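Local atomic coordinates of xylulose kinase (Escherichia coli, PDB entry 2ITM), a protein that phosphorylates D-xylulose to D-xylulose 5-phosphate with ATP and, less efficiently, 1-deoxy-D-xylulose, working as a homodimeric sugar kinase. Residues 66-77 with 222-233; 239-248 with 444-452. All coordinates share one frame; numbering follows the deposited sequence.

Contact 1: 66-77 with 222-233. With XUL (D-xylulose), chain C.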
loop_
_atom_site.group_PDB
_atom_site.type_symbol
_atom_site.label_atom_id
_atom_site.label_comp_id
_atom_site.label_asym_id
_atom_site.label_seq_id
_atom_site.Cartn_x
_atom_site.Cartn_y
_atom_site.Cartn_z
ATOM N N GLN A 66 12.957 -37.320 -40.220
ATOM C CA GLN A 66 12.621 -38.026 -41.443
ATOM C C GLN A 66 11.490 -39.030 -41.261
ATOM O O GLN A 66 10.921 -39.489 -42.231
ATOM C CB GLN A 66 13.847 -38.706 -42.052
ATOM C CG GLN A 66 14.848 -37.775 -42.728
ATOM C CD GLN A 66 14.318 -37.119 -43.994
ATOM O OE1 GLN A 66 15.079 -36.535 -44.758
ATOM N NE2 GLN A 66 13.019 -37.207 -44.212
ATOM N N ASP A 67 11.162 -39.351 -40.017
ATOM C CA ASP A 67 10.052 -40.259 -39.732
ATOM C C ASP A 67 8.799 -39.580 -39.185
ATOM O O ASP A 67 7.871 -40.244 -38.754
ATOM C CB ASP A 67 10.490 -41.357 -38.770
ATOM C CG ASP A 67 11.438 -42.337 -39.399
ATOM O OD1 ASP A 67 11.017 -43.094 -40.290
ATOM O OD2 ASP A 67 12.627 -42.405 -39.063
ATOM N N VAL A 68 8.775 -38.260 -39.205
ATOM C CA VAL A 68 7.556 -37.527 -38.920
ATOM C C VAL A 68 6.484 -37.803 -39.968
ATOM O O VAL A 68 6.753 -37.801 -41.157
ATOM C CB VAL A 68 7.818 -36.025 -38.799
ATOM C CG1 VAL A 68 6.533 -35.272 -38.588
ATOM C CG2 VAL A 68 8.774 -35.751 -37.684
ATOM N N LYS A 69 5.263 -38.016 -39.506
ATOM C CA LYS A 69 4.169 -38.430 -40.355
ATOM C C LYS A 69 3.107 -37.339 -40.498
ATOM O O LYS A 69 2.389 -37.293 -41.480
ATOM C CB LYS A 69 3.538 -39.692 -39.817
ATOM C CG LYS A 69 4.530 -40.810 -39.584
ATOM C CD LYS A 69 3.850 -42.074 -39.099
ATOM C CE LYS A 69 4.872 -43.126 -38.658
ATOM N NZ LYS A 69 4.259 -44.324 -38.029
ATOM N N ALA A 70 3.015 -36.473 -39.496
ATOM C CA ALA A 70 2.155 -35.299 -39.572
ATOM C C ALA A 70 2.666 -34.146 -38.723
ATOM O O ALA A 70 3.430 -34.341 -37.797
ATOM C CB ALA A 70 0.739 -35.651 -39.188
ATOM N N LEU A 71 2.218 -32.941 -39.056
ATOM C CA LEU A 71 2.627 -31.734 -38.350
ATOM C C LEU A 71 1.464 -30.810 -37.988
ATOM O O LEU A 71 0.593 -30.551 -38.799
ATOM C CB LEU A 71 3.680 -30.980 -39.142
ATOM C CG LEU A 71 4.195 -29.684 -38.537
ATOM C CD1 LEU A 71 5.598 -29.361 -38.982
ATOM C CD2 LEU A 71 3.260 -28.560 -38.874
ATOM N N GLY A 72 1.490 -30.319 -36.758
ATOM C CA GLY A 72 0.508 -29.384 -36.256
ATOM C C GLY A 72 1.089 -28.066 -35.794
ATOM O O GLY A 72 2.228 -27.986 -35.395
ATOM N N ILE A 73 0.263 -27.032 -35.853
ATOM C CA ILE A 73 0.609 -25.716 -35.346
ATOM C C ILE A 73 -0.412 -25.167 -34.354
ATOM O O ILE A 73 -1.603 -25.420 -34.458
ATOM C CB ILE A 73 0.844 -24.701 -36.485
ATOM C CG1 ILE A 73 -0.470 -24.313 -37.136
ATOM C CG2 ILE A 73 1.764 -25.252 -37.514
ATOM C CD1 ILE A 73 -0.373 -24.193 -38.615
ATOM N N ALA A 74 0.091 -24.409 -33.392
ATOM C CA ALA A 74 -0.725 -23.540 -32.571
ATOM C C ALA A 74 -0.072 -22.166 -32.436
ATOM O O ALA A 74 1.089 -22.001 -32.776
ATOM C CB ALA A 74 -0.917 -24.136 -31.189
ATOM N N GLY A 75 -0.827 -21.199 -31.945
ATOM C CA GLY A 75 -0.431 -19.811 -32.035
ATOM C C GLY A 75 -1.123 -18.848 -31.093
ATOM O O GLY A 75 -2.280 -19.014 -30.748
ATOM N N GLN A 76 -0.380 -17.836 -30.689
ATOM C CA GLN A 76 -0.946 -16.618 -30.155
ATOM C C GLN A 76 -2.152 -16.161 -30.966
ATOM O O GLN A 76 -2.093 -16.040 -32.173
ATOM C CB GLN A 76 0.117 -15.517 -30.060
ATOM C CG GLN A 76 0.702 -15.087 -31.386
ATOM C CD GLN A 76 1.459 -13.773 -31.323
ATOM O OE1 GLN A 76 0.880 -12.730 -31.099
ATOM N NE2 GLN A 76 2.755 -13.838 -31.543
ATOM N N MET A 77 -3.245 -15.919 -30.272
ATOM C CA MET A 77 -4.524 -15.691 -30.910
ATOM C C MET A 77 -4.658 -14.238 -31.375
ATOM O O MET A 77 -3.919 -13.381 -30.937
ATOM C CB MET A 77 -5.656 -16.074 -29.960
ATOM C CG MET A 77 -5.557 -17.493 -29.399
ATOM S SD MET A 77 -6.702 -17.830 -28.072
ATOM C CE MET A 77 -8.199 -17.888 -28.977
ATOM N N MET A 222 12.647 -33.377 -43.726
ATOM C CA MET A 222 11.471 -34.200 -43.605
ATOM C C MET A 222 10.727 -34.414 -44.909
ATOM O O MET A 222 11.003 -33.761 -45.899
ATOM C CB MET A 222 10.554 -33.710 -42.476
ATOM C CG MET A 222 10.084 -32.284 -42.573
ATOM S SD MET A 222 9.760 -31.520 -40.973
ATOM C CE MET A 222 8.330 -32.465 -40.503
ATOM N N ALA A 223 9.782 -35.338 -44.889
ATOM C CA ALA A 223 8.851 -35.553 -46.000
ATOM C C ALA A 223 7.849 -34.413 -46.150
ATOM O O ALA A 223 7.624 -33.670 -45.212
ATOM C CB ALA A 223 8.136 -36.866 -45.827
ATOM N N THR A 224 7.253 -34.288 -47.331
ATOM C CA THR A 224 6.190 -33.319 -47.555
ATOM C C THR A 224 4.956 -33.691 -46.761
ATOM O O THR A 224 3.923 -34.020 -47.314
ATOM C CB THR A 224 5.834 -33.188 -49.043
ATOM O OG1 THR A 224 5.496 -34.465 -49.583
ATOM C CG2 THR A 224 7.020 -32.756 -49.839
ATOM N N VAL A 225 5.096 -33.627 -45.447
ATOM C CA VAL A 225 4.154 -34.189 -44.498
ATOM C C VAL A 225 2.854 -33.379 -44.430
ATOM O O VAL A 225 2.859 -32.180 -44.639
ATOM C CB VAL A 225 4.822 -34.246 -43.113
ATOM C CG1 VAL A 225 4.049 -33.482 -42.080
ATOM C CG2 VAL A 225 5.121 -35.659 -42.701
ATOM N N PRO A 226 1.742 -34.046 -44.132
ATOM C CA PRO A 226 0.449 -33.371 -44.016
ATOM C C PRO A 226 0.368 -32.445 -42.809
ATOM O O PRO A 226 0.910 -32.750 -41.757
ATOM C CB PRO A 226 -0.533 -34.524 -43.856
ATOM C CG PRO A 226 0.264 -35.757 -43.891
ATOM C CD PRO A 226 1.666 -35.425 -43.634
ATOM N N VAL A 227 -0.288 -31.308 -42.979
ATOM C CA VAL A 227 -0.381 -30.311 -41.934
ATOM C C VAL A 227 -1.822 -30.114 -41.500
ATOM O O VAL A 227 -2.685 -29.908 -42.326
ATOM C CB VAL A 227 0.155 -28.965 -42.404
ATOM C CG1 VAL A 227 -0.035 -27.915 -41.333
ATOM C CG2 VAL A 227 1.587 -29.072 -42.838
ATOM N N VAL A 228 -2.068 -30.169 -40.201
ATOM C CA VAL A 228 -3.402 -29.923 -39.687
ATOM C C VAL A 228 -3.660 -28.451 -39.366
ATOM O O VAL A 228 -2.741 -27.663 -39.265
ATOM C CB VAL A 228 -3.758 -30.822 -38.491
ATOM C CG1 VAL A 228 -3.601 -32.291 -38.839
ATOM C CG2 VAL A 228 -2.949 -30.453 -37.284
ATOM N N ALA A 229 -4.927 -28.104 -39.215
ATOM C CA ALA A 229 -5.332 -26.735 -38.934
ATOM C C ALA A 229 -4.802 -26.195 -37.607
ATOM O O ALA A 229 -4.497 -25.032 -37.496
ATOM C CB ALA A 229 -6.825 -26.611 -38.995
ATOM N N GLY A 230 -4.711 -27.058 -36.608
ATOM C CA GLY A 230 -4.257 -26.664 -35.294
ATOM C C GLY A 230 -5.321 -25.992 -34.448
ATOM O O GLY A 230 -6.502 -26.255 -34.588
ATOM N N GLY A 231 -4.870 -25.115 -33.564
ATOM C CA GLY A 231 -5.732 -24.348 -32.670
ATOM C C GLY A 231 -5.056 -23.063 -32.227
ATOM O O GLY A 231 -3.839 -22.943 -32.275
ATOM N N GLY A 232 -5.850 -22.092 -31.802
ATOM C CA GLY A 232 -5.347 -21.055 -30.936
ATOM C C GLY A 232 -4.646 -21.666 -29.743
ATOM O O GLY A 232 -4.948 -22.782 -29.353
ATOM N N ASP A 233 -3.714 -20.921 -29.164
ATOM C CA ASP A 233 -2.886 -21.438 -28.090
ATOM C C ASP A 233 -3.641 -22.020 -26.896
ATOM O O ASP A 233 -3.316 -23.092 -26.431
ATOM C CB ASP A 233 -1.816 -20.436 -27.660
ATOM C CG ASP A 233 -2.388 -19.126 -27.164
ATOM O OD1 ASP A 233 -3.616 -18.987 -27.055
ATOM O OD2 ASP A 233 -1.671 -18.172 -26.856
HETATM C C1 XUL C . -7.355 -14.192 -25.391
HETATM C C2 XUL C . -6.262 -15.039 -24.759
HETATM C C3 XUL C . -5.290 -15.723 -25.654
HETATM C C4 XUL C . -3.964 -15.061 -25.387
HETATM C C5 XUL C . -2.942 -15.325 -26.473
HETATM O O1 XUL C . -8.453 -14.983 -25.765
HETATM O O2 XUL C . -5.822 -14.725 -23.457
HETATM O O3 XUL C . -5.665 -15.391 -26.960
HETATM O O4 XUL C . -4.258 -13.693 -25.330
HETATM O O5 XUL C . -3.536 -16.086 -27.476
HETATM O O HOH W 1 8.943 -36.528 -42.080
#
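Leu-71 and Val-227 lie side by side and point the same way on neighbouring strands, 70-75 and 226-228, whose axes diverge by 29°. Both belong to the central sheet of the N-terminal FGGY domain, a member of the actin-like ATPase clan. The parallel register rests on Leu-71, whose N donates to Pro-226 O (3.0 Å) while its O accepts from Val-228 N (3.0 Å). With CG anti to the backbone N (chi1 179°), Leu-71 sets CD2 4.2 Å from Val-227 CG1. Nearer the start of both segments, Met-222 crosses Val-68 and rests its terminal CE 3.8 Å from CG1; Ile-3 of strand 2-7 also packs on this valine. At Gly-230, with positive phi, a CB would collide with Ile-73 O; without one, its CA lies 3.0 Å from that O in a CA-H...O contact. Past it only weak bonds join the strands, until Asp-233 N, just beyond the helix N-cap Gly-232, reaches Gly-75 O at 2.9 Å from above the carbonyl plane. There the segments converge on the substrate. Xylulose O5 accepts from Met-77 N at 2.8 Å and donates to OD2 of Asp-233, the inferred proton acceptor, at 2.9 Å.

Contact 2: 239-248 with 444-452; sequences VGVGMVDANQ and ELLPQLPLE
Val-239 meets Leu-446 obliquely, methyl to methyl, with CG1 3.8 Å from CD2. Val-241 crosses Leu-449 in a similar way, its CG2 3.9 Å from CD1, and a water that accepts from Leu-449 N at 2.8 Å appears to donate to Val-241 O, though that distance is short. Gly-242 ends helix 233-241 in a Schellman motif (phi 96°); its CA lies 4.5 Å from the CA of Gln-448, and a CB would strike Pro-447 O. From here the chain runs towards strand 249-253 in the sheet of the C-terminal FGGY domain, while 444-452 leads from helix 442-445 to strand 451-455 at an edge of that same sheet. Val-244 returns to Leu-446 and sets CG2 3.8 Å from CD1, the other branch of the leucine. Gln-248 closes a type II turn begun at Asp-245, and its side chain, extended beyond CG, reaches back to the start of the loop. Its OE1 accepts from Val-244 N at 2.9 Å, the donor lying 66° out of the carbonyl plane, and its NE2 makes a weak bond to Gly-242 O. With an alanine in place of Gln-248, Val-244 N would probably lose this acceptor and Gly-242 O its weak amide donor. Gln-248 NE2 lies 3.4 Å from Gln-448 OE1, the two amide planes 45° apart.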
loop_
_atom_site.group_PDB
_atom_site.type_symbol
_atom_site.label_atom_id
_atom_site.label_comp_id
_atom_site.label_asym_id
_atom_site.label_seq_id
_atom_site.Cartn_x
_atom_site.Cartn_y
_atom_site.Cartn_z
ATOM N N VAL A 239 -6.322 -29.225 -25.577
ATOM C CA VAL A 239 -6.312 -30.511 -26.230
ATOM C C VAL A 239 -5.138 -31.366 -25.732
ATOM O O VAL A 239 -5.273 -32.577 -25.564
ATOM C CB VAL A 239 -6.260 -30.340 -27.777
ATOM C CG1 VAL A 239 -5.843 -31.623 -28.440
ATOM C CG2 VAL A 239 -7.640 -29.898 -28.319
ATOM N N GLY A 240 -3.989 -30.743 -25.536
ATOM C CA GLY A 240 -2.828 -31.426 -25.012
ATOM C C GLY A 240 -3.040 -31.959 -23.614
ATOM O O GLY A 240 -2.408 -32.887 -23.213
ATOM N N VAL A 241 -3.957 -31.345 -22.885
ATOM C CA VAL A 241 -4.157 -31.642 -21.478
ATOM C C VAL A 241 -5.302 -32.624 -21.346
ATOM O O VAL A 241 -5.508 -33.210 -20.303
ATOM C CB VAL A 241 -4.404 -30.336 -20.693
ATOM C CG1 VAL A 241 -5.231 -30.548 -19.471
ATOM C CG2 VAL A 241 -3.097 -29.677 -20.352
ATOM N N GLY A 242 -6.015 -32.852 -22.434
ATOM C CA GLY A 242 -7.011 -33.877 -22.535
ATOM C C GLY A 242 -8.375 -33.312 -22.273
ATOM O O GLY A 242 -9.342 -34.004 -22.020
ATOM N N MET A 243 -8.450 -31.997 -22.355
ATOM C CA MET A 243 -9.690 -31.304 -22.144
ATOM C C MET A 243 -10.501 -31.217 -23.416
ATOM O O MET A 243 -10.145 -30.517 -24.340
ATOM C CB MET A 243 -9.434 -29.925 -21.538
ATOM C CG MET A 243 -10.300 -29.595 -20.347
ATOM S SD MET A 243 -9.595 -29.882 -18.736
ATOM C CE MET A 243 -9.072 -31.548 -18.877
ATOM N N VAL A 244 -11.600 -31.946 -23.454
ATOM C CA VAL A 244 -12.054 -32.564 -24.677
ATOM C C VAL A 244 -13.576 -32.694 -24.772
ATOM O O VAL A 244 -14.133 -32.605 -25.850
ATOM C CB VAL A 244 -11.359 -33.906 -24.888
ATOM C CG1 VAL A 244 -12.334 -34.973 -25.287
ATOM C CG2 VAL A 244 -10.218 -33.777 -25.865
ATOM N N ASP A 245 -14.241 -32.889 -23.645
ATOM C CA ASP A 245 -15.689 -33.046 -23.638
ATOM C C ASP A 245 -16.410 -32.071 -22.713
ATOM O O ASP A 245 -15.827 -31.533 -21.789
ATOM C CB ASP A 245 -16.075 -34.475 -23.276
ATOM C CG ASP A 245 -15.803 -35.434 -24.391
ATOM O OD1 ASP A 245 -16.163 -35.173 -25.535
ATOM O OD2 ASP A 245 -15.239 -36.517 -24.194
ATOM N N ALA A 246 -17.694 -31.877 -22.970
ATOM C CA ALA A 246 -18.525 -30.986 -22.186
ATOM C C ALA A 246 -18.291 -31.081 -20.686
ATOM O O ALA A 246 -18.300 -32.159 -20.111
ATOM C CB ALA A 246 -19.969 -31.203 -22.504
ATOM N N ASN A 247 -18.080 -29.923 -20.074
ATOM C CA ASN A 247 -17.864 -29.795 -18.642
ATOM C C ASN A 247 -16.519 -30.278 -18.127
ATOM O O ASN A 247 -16.304 -30.324 -16.932
ATOM C CB ASN A 247 -19.006 -30.432 -17.854
ATOM C CG ASN A 247 -20.356 -29.837 -18.199
ATOM O OD1 ASN A 247 -20.592 -28.654 -18.000
ATOM N ND2 ASN A 247 -21.239 -30.657 -18.725
ATOM N N GLN A 248 -15.611 -30.632 -19.020
ATOM C CA GLN A 248 -14.212 -30.689 -18.640
ATOM C C GLN A 248 -13.639 -29.293 -18.479
ATOM O O GLN A 248 -13.896 -28.418 -19.281
ATOM C CB GLN A 248 -13.392 -31.495 -19.643
ATOM C CG GLN A 248 -13.726 -32.971 -19.680
ATOM C CD GLN A 248 -12.847 -33.729 -20.636
ATOM O OE1 GLN A 248 -13.121 -33.824 -21.809
ATOM N NE2 GLN A 248 -11.792 -34.308 -20.114
ATOM N N GLU A 444 -8.175 -42.755 -27.275
ATOM C CA GLU A 444 -6.869 -43.359 -27.450
ATOM C C GLU A 444 -5.749 -42.320 -27.490
ATOM O O GLU A 444 -4.715 -42.499 -26.871
ATOM C CB GLU A 444 -6.830 -44.227 -28.718
ATOM C CG GLU A 444 -7.935 -45.266 -28.827
ATOM C CD GLU A 444 -7.760 -46.209 -30.016
ATOM O OE1 GLU A 444 -6.657 -46.754 -30.185
ATOM O OE2 GLU A 444 -8.733 -46.410 -30.767
ATOM N N LEU A 445 -5.940 -41.253 -28.246
ATOM C CA LEU A 445 -4.816 -40.428 -28.659
ATOM C C LEU A 445 -4.688 -39.178 -27.793
ATOM O O LEU A 445 -3.648 -38.535 -27.774
ATOM C CB LEU A 445 -4.937 -40.037 -30.129
ATOM C CG LEU A 445 -4.902 -41.144 -31.167
ATOM C CD1 LEU A 445 -5.440 -40.634 -32.450
ATOM C CD2 LEU A 445 -3.506 -41.650 -31.337
ATOM N N LEU A 446 -5.764 -38.844 -27.065
ATOM C CA LEU A 446 -5.824 -37.644 -26.247
ATOM C C LEU A 446 -6.090 -37.973 -24.787
ATOM O O LEU A 446 -7.155 -37.692 -24.272
ATOM C CB LEU A 446 -6.896 -36.690 -26.767
ATOM C CG LEU A 446 -6.844 -36.172 -28.209
ATOM C CD1 LEU A 446 -8.037 -35.343 -28.498
ATOM C CD2 LEU A 446 -5.580 -35.423 -28.496
ATOM N N PRO A 447 -5.106 -38.559 -24.121
ATOM C CA PRO A 447 -5.271 -38.988 -22.739
ATOM C C PRO A 447 -5.125 -37.807 -21.792
ATOM O O PRO A 447 -4.443 -36.840 -22.109
ATOM C CB PRO A 447 -4.094 -39.928 -22.555
ATOM C CG PRO A 447 -3.047 -39.343 -23.372
ATOM C CD PRO A 447 -3.699 -38.656 -24.527
ATOM N N GLN A 448 -5.770 -37.890 -20.639
ATOM C CA GLN A 448 -5.517 -36.950 -19.569
ATOM C C GLN A 448 -4.091 -37.088 -19.101
ATOM O O GLN A 448 -3.479 -38.119 -19.308
ATOM C CB GLN A 448 -6.464 -37.212 -18.428
ATOM C CG GLN A 448 -7.287 -36.033 -18.078
ATOM C CD GLN A 448 -8.737 -36.283 -18.320
ATOM O OE1 GLN A 448 -9.178 -36.314 -19.460
ATOM N NE2 GLN A 448 -9.486 -36.479 -17.256
ATOM N N LEU A 449 -3.551 -36.050 -18.485
ATOM C CA LEU A 449 -2.276 -36.185 -17.806
ATOM C C LEU A 449 -2.410 -37.051 -16.577
ATOM O O LEU A 449 -3.504 -37.324 -16.114
ATOM C CB LEU A 449 -1.686 -34.833 -17.435
ATOM C CG LEU A 449 -1.588 -33.791 -18.545
ATOM C CD1 LEU A 449 -1.704 -32.419 -17.958
ATOM C CD2 LEU A 449 -0.310 -33.925 -19.327
ATOM N N PRO A 450 -1.278 -37.483 -16.051
ATOM C CA PRO A 450 -1.260 -38.336 -14.871
ATOM C C PRO A 450 -1.882 -37.649 -13.662
ATOM O O PRO A 450 -1.430 -36.581 -13.262
ATOM C CB PRO A 450 0.225 -38.563 -14.645
ATOM C CG PRO A 450 0.913 -37.975 -15.835
ATOM C CD PRO A 450 -0.094 -37.702 -16.884
ATOM N N LEU A 451 -2.904 -38.284 -13.104
ATOM C CA LEU A 451 -3.473 -37.896 -11.826
ATOM C C LEU A 451 -2.512 -38.054 -10.658
ATOM O O LEU A 451 -2.122 -39.155 -10.309
ATOM C CB LEU A 451 -4.756 -38.669 -11.558
ATOM C CG LEU A 451 -5.944 -37.832 -11.092
ATOM C CD1 LEU A 451 -6.980 -38.670 -10.376
ATOM C CD2 LEU A 451 -5.502 -36.700 -10.223
ATOM N N GLU A 452 -2.144 -36.939 -10.049
ATOM C CA GLU A 452 -1.169 -36.934 -8.986
ATOM C C GLU A 452 -1.827 -36.950 -7.612
ATOM O O GLU A 452 -1.398 -37.669 -6.725
ATOM C CB GLU A 452 -0.271 -35.716 -9.122
ATOM C CG GLU A 452 1.016 -35.800 -8.333
ATOM C CD GLU A 452 1.837 -37.021 -8.682
ATOM O OE1 GLU A 452 2.322 -37.098 -9.820
ATOM O OE2 GLU A 452 1.995 -37.902 -7.816
HETATM O O HOH W 2 -2.272 -35.787 -21.906
HETATM O O HOH W 3 -4.648 -33.523 -17.937
HETATM O O HOH W 4 -9.532 -37.192 -22.787
#

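In the fold
Helix 233-241 ties the two contacts together: it starts at Asp-233 in contact 1 and its last turn lies in contact 2, so one follows the other along the chain. Their centres are 20 Å apart, and their nearest atoms about 7 Å, without touching. Contact 1 is buried inside a sheet, held by direct backbone bonds and, at one end, by the sugar. Contact 2 is partly buried, less than half as large (371 against 853 Å²), with no clear direct hydrogen bond across it; branched apolar side chains join its segments, with water between some of their backbone atoms. Helix 424-436 borders both, with Leu-431 on Val-228 and Ile-434 on Leu-446.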